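PDB 6F2P: paenibacillus xanthan lyase from Paenibacillus, which catalyses the eliminative cleavage of terminal mannose residues from the side chains of xanthan, a bacterial polysaccharide. Local coordinates for residues Asn720-Ile725 and Met731-Asn736; Cys117-Asn122 and Tyr158-Ser163. One frame throughout, in Å; residues are numbered along the deposited sequence.

Interaction 1. Residues Asn720-Ile725 and Met731-Asn736; sequences NEITVI and MKFKVN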
loop_
_atom_site.group_PDB
_atom_site.type_symbol
_atom_site.label_atom_id
_atom_site.label_comp_id
_atom_site.label_asym_id
_atom_site.label_seq_id
_atom_site.Cartn_x
_atom_site.Cartn_y
_atom_site.Cartn_z
ATOM N N ASN A 720 3.809 -4.449 -17.334
ATOM C CA ASN A 720 4.285 -3.374 -18.200
ATOM C C ASN A 720 5.591 -2.731 -17.749
ATOM O O ASN A 720 6.533 -2.597 -18.530
ATOM C CB ASN A 720 3.229 -2.283 -18.321
ATOM C CG ASN A 720 1.897 -2.818 -18.762
ATOM O OD1 ASN A 720 0.841 -2.372 -18.280
ATOM N ND2 ASN A 720 1.926 -3.785 -19.686
ATOM N N GLU A 721 5.646 -2.336 -16.484
ATOM C CA GLU A 721 6.742 -1.505 -16.006
ATOM C C GLU A 721 8.040 -2.281 -15.769
ATOM O O GLU A 721 9.039 -1.711 -15.327
ATOM C CB GLU A 721 6.307 -0.728 -14.761
ATOM C CG GLU A 721 5.082 0.151 -15.006
ATOM C CD GLU A 721 5.253 1.053 -16.225
ATOM O OE1 GLU A 721 6.334 1.665 -16.375
ATOM O OE2 GLU A 721 4.312 1.145 -17.040
ATOM N N ILE A 722 8.023 -3.574 -16.080
ATOM C CA ILE A 722 9.226 -4.399 -16.024
ATOM C C ILE A 722 10.032 -4.283 -17.315
ATOM O O ILE A 722 9.482 -4.368 -18.407
ATOM C CB ILE A 722 8.888 -5.890 -15.837
ATOM C CG1 ILE A 722 8.040 -6.110 -14.588
ATOM C CG2 ILE A 722 10.169 -6.717 -15.761
ATOM C CD1 ILE A 722 8.798 -5.908 -13.318
ATOM N N THR A 723 11.337 -4.094 -17.190
ATOM C CA THR A 723 12.222 -4.134 -18.344
ATOM C C THR A 723 13.264 -5.204 -18.111
ATOM O O THR A 723 14.096 -5.066 -17.217
ATOM C CB THR A 723 12.949 -2.797 -18.546
ATOM O OG1 THR A 723 11.990 -1.763 -18.799
ATOM C CG2 THR A 723 13.907 -2.886 -19.716
ATOM N N VAL A 724 13.216 -6.275 -18.899
ATOM C CA VAL A 724 14.179 -7.359 -18.745
ATOM C C VAL A 724 15.562 -6.914 -19.216
ATOM O O VAL A 724 15.698 -6.314 -20.279
ATOM C CB VAL A 724 13.745 -8.606 -19.515
ATOM C CG1 VAL A 724 14.783 -9.700 -19.364
ATOM C CG2 VAL A 724 12.412 -9.082 -19.011
ATOM N N ILE A 725 16.581 -7.186 -18.411
ATOM C CA ILE A 725 17.935 -6.749 -18.735
ATOM C C ILE A 725 18.824 -7.912 -19.156
ATOM O O ILE A 725 19.682 -7.763 -20.030
ATOM C CB ILE A 725 18.561 -5.986 -17.558
ATOM C CG1 ILE A 725 17.723 -4.745 -17.259
ATOM C CG2 ILE A 725 20.006 -5.598 -17.857
ATOM C CD1 ILE A 725 18.330 -3.858 -16.211
ATOM N N MET A 731 19.489 -13.800 -14.070
ATOM C CA MET A 731 18.332 -12.956 -14.370
ATOM C C MET A 731 18.560 -11.519 -13.914
ATOM O O MET A 731 18.990 -11.277 -12.791
ATOM C CB MET A 731 17.066 -13.519 -13.728
ATOM C CG MET A 731 16.454 -14.666 -14.497
ATOM S SD MET A 731 15.272 -15.619 -13.525
ATOM C CE MET A 731 16.328 -16.799 -12.687
ATOM N N LYS A 732 18.293 -10.567 -14.799
ATOM C CA LYS A 732 18.416 -9.156 -14.460
ATOM C C LYS A 732 17.241 -8.389 -15.028
ATOM O O LYS A 732 16.899 -8.559 -16.192
ATOM C CB LYS A 732 19.723 -8.568 -15.003
ATOM C CG LYS A 732 20.972 -9.059 -14.290
ATOM C CD LYS A 732 22.222 -8.286 -14.727
ATOM C CE LYS A 732 23.413 -8.641 -13.838
ATOM N NZ LYS A 732 24.686 -7.985 -14.248
ATOM N N PHE A 733 16.615 -7.551 -14.207
ATOM C CA PHE A 733 15.575 -6.657 -14.706
ATOM C C PHE A 733 15.459 -5.400 -13.870
ATOM O O PHE A 733 16.134 -5.272 -12.851
ATOM C CB PHE A 733 14.223 -7.369 -14.805
ATOM C CG PHE A 733 13.649 -7.803 -13.483
ATOM C CD1 PHE A 733 14.061 -8.986 -12.883
ATOM C CD2 PHE A 733 12.661 -7.048 -12.860
ATOM C CE1 PHE A 733 13.515 -9.397 -11.667
ATOM C CE2 PHE A 733 12.111 -7.452 -11.641
ATOM C CZ PHE A 733 12.540 -8.624 -11.045
ATOM N N LYS A 734 14.619 -4.466 -14.315
ATOM C CA LYS A 734 14.320 -3.266 -13.536
ATOM C C LYS A 734 12.828 -2.992 -13.585
ATOM O O LYS A 734 12.149 -3.433 -14.504
ATOM C CB LYS A 734 15.102 -2.049 -14.042
ATOM C CG LYS A 734 14.740 -1.617 -15.451
ATOM C CD LYS A 734 15.656 -0.516 -15.980
ATOM C CE LYS A 734 15.274 -0.157 -17.408
ATOM N NZ LYS A 734 16.160 0.870 -18.010
ATOM N N VAL A 735 12.330 -2.271 -12.583
ATOM C CA VAL A 735 10.926 -1.896 -12.495
ATOM C C VAL A 735 10.829 -0.384 -12.412
ATOM O O VAL A 735 11.543 0.233 -11.621
ATOM C CB VAL A 735 10.292 -2.426 -11.204
ATOM C CG1 VAL A 735 8.779 -2.237 -11.237
ATOM C CG2 VAL A 735 10.657 -3.887 -10.978
ATOM N N ASN A 736 9.964 0.218 -13.224
ATOM C CA ASN A 736 9.672 1.638 -13.084
ATOM C C ASN A 736 8.498 1.803 -12.124
ATOM O O ASN A 736 7.351 1.537 -12.479
ATOM C CB ASN A 736 9.342 2.258 -14.437
ATOM C CG ASN A 736 9.255 3.775 -14.382
ATOM O OD1 ASN A 736 8.970 4.365 -13.334
ATOM N ND2 ASN A 736 9.490 4.417 -15.523
#
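Thr723 and Lys734 form the hydrogen-bonded pair at the middle of an antiparallel hairpin whose strand axes, 4.3 Å apart at their closest, run at 153° to one another. Thr723 N donates to Lys734 O at 2.9 Å, in the carbonyl plane, while Lys734 N returns a bond to Thr723 O at 3.0 Å. Further bonds join Asn736 N to Glu721 O and Ile725 N to Lys732 O. Between them stand the non-hydrogen-bonded pairs Ile722–Val735 and Val724–Phe733, whose side chains share one face. There the CD1 end of Ile722 meets Val735 CG2 at 3.6 Å, and its other branch, CG2, approaches Phe733 CD2 obliquely at 3.8 Å. Phe733 CG sits between its backbone N and carbonyl carbon (chi1 65°), which stands the ring off this face beside Ile722 and onto Ile691 and Val693 of strand 688-694, in the facing sheet of the C-terminal beta-sandwich. On the other face Thr723 and Lys734 lie side by side, Lys734 CE 3.7 Å from Thr723 CB, before the ammonium reaches a salt bridge with Asp812. Ile725 lays CB against Lys732 CB at 3.8 Å and touches Tyr705. At the open end Glu721 OE1 lies 3.6 Å from Asn736 CB, the carboxylate and amide planes turned 78° apart. Strand 722-726 is an edge strand, whereas 731-736 also bonds to 703-708. The face of Ile722, Val724, Phe733 and Val735 is thus wholly apolar, suited to the sandwich interior, whereas the other mixes Ile725 with Thr723 and a lysine whose charge ties the sheet to strand 806-813.

Interaction 2. Residues Cys117-Asn122 and Tyr158-Ser163; sequences CSQYQN and YYTQAS. With CA (calcium ion), chain F.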
loop_
_atom_site.group_PDB
_atom_site.type_symbol
_atom_site.label_atom_id
_atom_site.label_comp_id
_atom_site.label_asym_id
_atom_site.label_seq_id
_atom_site.Cartn_x
_atom_site.Cartn_y
_atom_site.Cartn_z
ATOM N N CYS A 117 -38.839 26.921 11.087
ATOM C CA CYS A 117 -38.477 26.741 12.489
ATOM C C CYS A 117 -37.042 27.158 12.789
ATOM O O CYS A 117 -36.207 27.268 11.894
ATOM C CB CYS A 117 -38.658 25.283 12.884
ATOM S SG CYS A 117 -37.484 24.199 12.062
ATOM N N SER A 118 -36.757 27.374 14.065
ATOM C CA SER A 118 -35.409 27.704 14.490
ATOM C C SER A 118 -34.595 26.427 14.617
ATOM O O SER A 118 -35.024 25.483 15.270
ATOM C CB SER A 118 -35.438 28.452 15.821
ATOM O OG SER A 118 -34.133 28.588 16.349
ATOM N N GLN A 119 -33.423 26.396 13.993
ATOM C CA GLN A 119 -32.586 25.204 14.042
ATOM C C GLN A 119 -31.452 25.399 15.024
ATOM O O GLN A 119 -30.302 25.577 14.639
ATOM C CB GLN A 119 -32.046 24.875 12.655
ATOM C CG GLN A 119 -33.142 24.697 11.622
ATOM C CD GLN A 119 -32.606 24.653 10.215
ATOM O OE1 GLN A 119 -31.713 23.860 9.905
ATOM N NE2 GLN A 119 -33.142 25.513 9.349
ATOM N N TYR A 120 -31.800 25.375 16.303
ATOM C CA TYR A 120 -30.854 25.680 17.360
ATOM C C TYR A 120 -29.883 24.539 17.566
ATOM O O TYR A 120 -30.180 23.387 17.242
ATOM C CB TYR A 120 -31.597 26.000 18.665
ATOM C CG TYR A 120 -32.656 24.994 19.039
ATOM C CD1 TYR A 120 -32.330 23.846 19.756
ATOM C CD2 TYR A 120 -33.982 25.187 18.675
ATOM C CE1 TYR A 120 -33.297 22.919 20.102
ATOM C CE2 TYR A 120 -34.960 24.267 19.017
ATOM C CZ TYR A 120 -34.612 23.135 19.728
ATOM O OH TYR A 120 -35.581 22.217 20.069
ATOM N N GLN A 121 -28.713 24.876 18.092
ATOM C CA GLN A 121 -27.684 23.890 18.383
ATOM C C GLN A 121 -27.244 23.056 17.154
ATOM O O GLN A 121 -26.939 23.609 16.092
ATOM C CB GLN A 121 -28.122 22.997 19.549
ATOM C CG GLN A 121 -26.964 22.457 20.376
ATOM C CD GLN A 121 -27.067 20.970 20.616
ATOM O OE1 GLN A 121 -27.854 20.274 19.965
ATOM N NE2 GLN A 121 -26.273 20.470 21.559
ATOM N N ASN A 122 -27.221 21.733 17.309
ATOM C CA ASN A 122 -26.586 20.838 16.338
ATOM C C ASN A 122 -27.357 20.641 15.023
ATOM O O ASN A 122 -28.507 20.208 15.016
ATOM C CB ASN A 122 -26.272 19.493 16.998
ATOM C CG ASN A 122 -25.491 18.552 16.089
ATOM O OD1 ASN A 122 -24.991 18.945 15.034
ATOM N ND2 ASN A 122 -25.379 17.295 16.508
ATOM N N TYR A 158 -38.051 19.823 3.262
ATOM C CA TYR A 158 -37.496 20.694 2.218
ATOM C C TYR A 158 -36.798 21.915 2.825
ATOM O O TYR A 158 -35.811 22.420 2.287
ATOM C CB TYR A 158 -38.586 21.213 1.283
ATOM C CG TYR A 158 -39.095 20.274 0.204
ATOM C CD1 TYR A 158 -39.482 18.976 0.498
ATOM C CD2 TYR A 158 -39.249 20.723 -1.102
ATOM C CE1 TYR A 158 -39.982 18.145 -0.484
ATOM C CE2 TYR A 158 -39.745 19.900 -2.090
ATOM C CZ TYR A 158 -40.111 18.613 -1.779
ATOM O OH TYR A 158 -40.611 17.793 -2.769
ATOM N N TYR A 159 -37.342 22.404 3.934
ATOM C CA TYR A 159 -36.786 23.575 4.597
ATOM C C TYR A 159 -35.414 23.288 5.197
ATOM O O TYR A 159 -34.447 23.995 4.911
ATOM C CB TYR A 159 -37.750 24.086 5.664
ATOM C CG TYR A 159 -37.137 25.074 6.620
ATOM C CD1 TYR A 159 -36.741 26.331 6.187
ATOM C CD2 TYR A 159 -36.963 24.754 7.959
ATOM C CE1 TYR A 159 -36.181 27.244 7.064
ATOM C CE2 TYR A 159 -36.407 25.659 8.846
ATOM C CZ TYR A 159 -36.014 26.904 8.394
ATOM O OH TYR A 159 -35.453 27.807 9.271
ATOM N N THR A 160 -35.324 22.249 6.020
ATOM C CA THR A 160 -34.053 21.899 6.644
ATOM C C THR A 160 -33.078 21.213 5.684
ATOM O O THR A 160 -31.867 21.359 5.828
ATOM C CB THR A 160 -34.246 21.010 7.881
ATOM O OG1 THR A 160 -34.770 19.739 7.483
ATOM C CG2 THR A 160 -35.195 21.663 8.866
ATOM N N GLN A 161 -33.596 20.476 4.704
ATOM C CA GLN A 161 -32.733 19.718 3.793
ATOM C C GLN A 161 -33.078 20.001 2.336
ATOM O O GLN A 161 -33.775 19.212 1.685
ATOM C CB GLN A 161 -32.843 18.217 4.079
ATOM C CG GLN A 161 -31.866 17.348 3.307
ATOM C CD GLN A 161 -30.451 17.800 3.507
ATOM O OE1 GLN A 161 -29.880 18.464 2.648
ATOM N NE2 GLN A 161 -29.877 17.467 4.655
ATOM N N ALA A 162 -32.570 21.122 1.823
ATOM C CA ALA A 162 -33.005 21.643 0.522
ATOM C C ALA A 162 -32.249 21.083 -0.668
ATOM O O ALA A 162 -32.833 20.885 -1.729
ATOM C CB ALA A 162 -32.938 23.159 0.502
ATOM N N SER A 163 -30.950 20.854 -0.501
ATOM C CA SER A 163 -30.118 20.396 -1.610
ATOM C C SER A 163 -28.943 19.577 -1.108
ATOM O O SER A 163 -28.659 19.556 0.084
ATOM C CB SER A 163 -29.581 21.592 -2.380
ATOM O OG SER A 163 -28.684 22.328 -1.566
HETATM CA CA CA F . -28.197 19.929 2.372
HETATM O O HOH W 1 -31.128 23.630 7.100
HETATM O O HOH W 2 -29.133 21.347 4.149
HETATM O O HOH W 3 -27.196 19.075 4.557
HETATM O O HOH W 4 -28.940 22.027 1.318
HETATM O O HOH W 5 -26.578 21.533 2.780
#
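Tyr159, with its CG anti to the backbone N (chi1 166°), carries its ring from the last turn of helix 147-160 toward the 117-122 loop, where Cys117 SG, set between its own N and carbonyl carbon (chi1 68°), comes to the ring edge, 3.7 Å from CE2. The phenol OH donates to Cys117 O at 2.8 Å, in that carbonyl's plane and near the plane of the ring. Gln119 and Tyr159 point at each other from opposite directions, the amide turned 70° from the ring, and Gln119 NE2 gives Tyr159 OH a weak hydrogen bond at 3.3 Å. The OH thus acts as donor and acceptor at once. This contact belongs to the alpha-helical domain of a family 8 polysaccharide lyase, in which the connection between helices 95-111 and 123-141 meets the C-terminal end of helix 147-160. A phenylalanine in place of Tyr159 would probably leave Cys117 O without its donor and the Gln119 amide freer to turn. The same amide's OE1 accepts from a water that also donates to Thr160 O, and that carbonyl takes a second water from the calcium shell. Where the helix ends, Gln161 places OE1 2.2 Å from the calcium ion, while Ser163 O binds at 2.4 Å; Glu174 and four waters complete the seven ligands, and one of these waters accepts from Gln161 NE2.

Interactions 1 and 2 share no secondary-structure element; their centres lie 59 Å apart, on opposite sides of the chain's centre. Both are partly buried, yet they are built differently. The hairpin of interaction 1 is local in sequence, buries 517 Å² and relies on a regular series of backbone bonds, with one face turned into a sandwich interior. Interaction 2 spans 35 intervening residues, mostly helical, and buries 201 Å²; a tyrosine hydroxyl bonded to a backbone carbonyl and, weakly, to a glutamine amide does the joining together with ordered water, and a calcium ion sits beside it. Charge enters the two differently as well: through a lysine salt bridge beyond the strands in interaction 1, and through metal coordination in interaction 2.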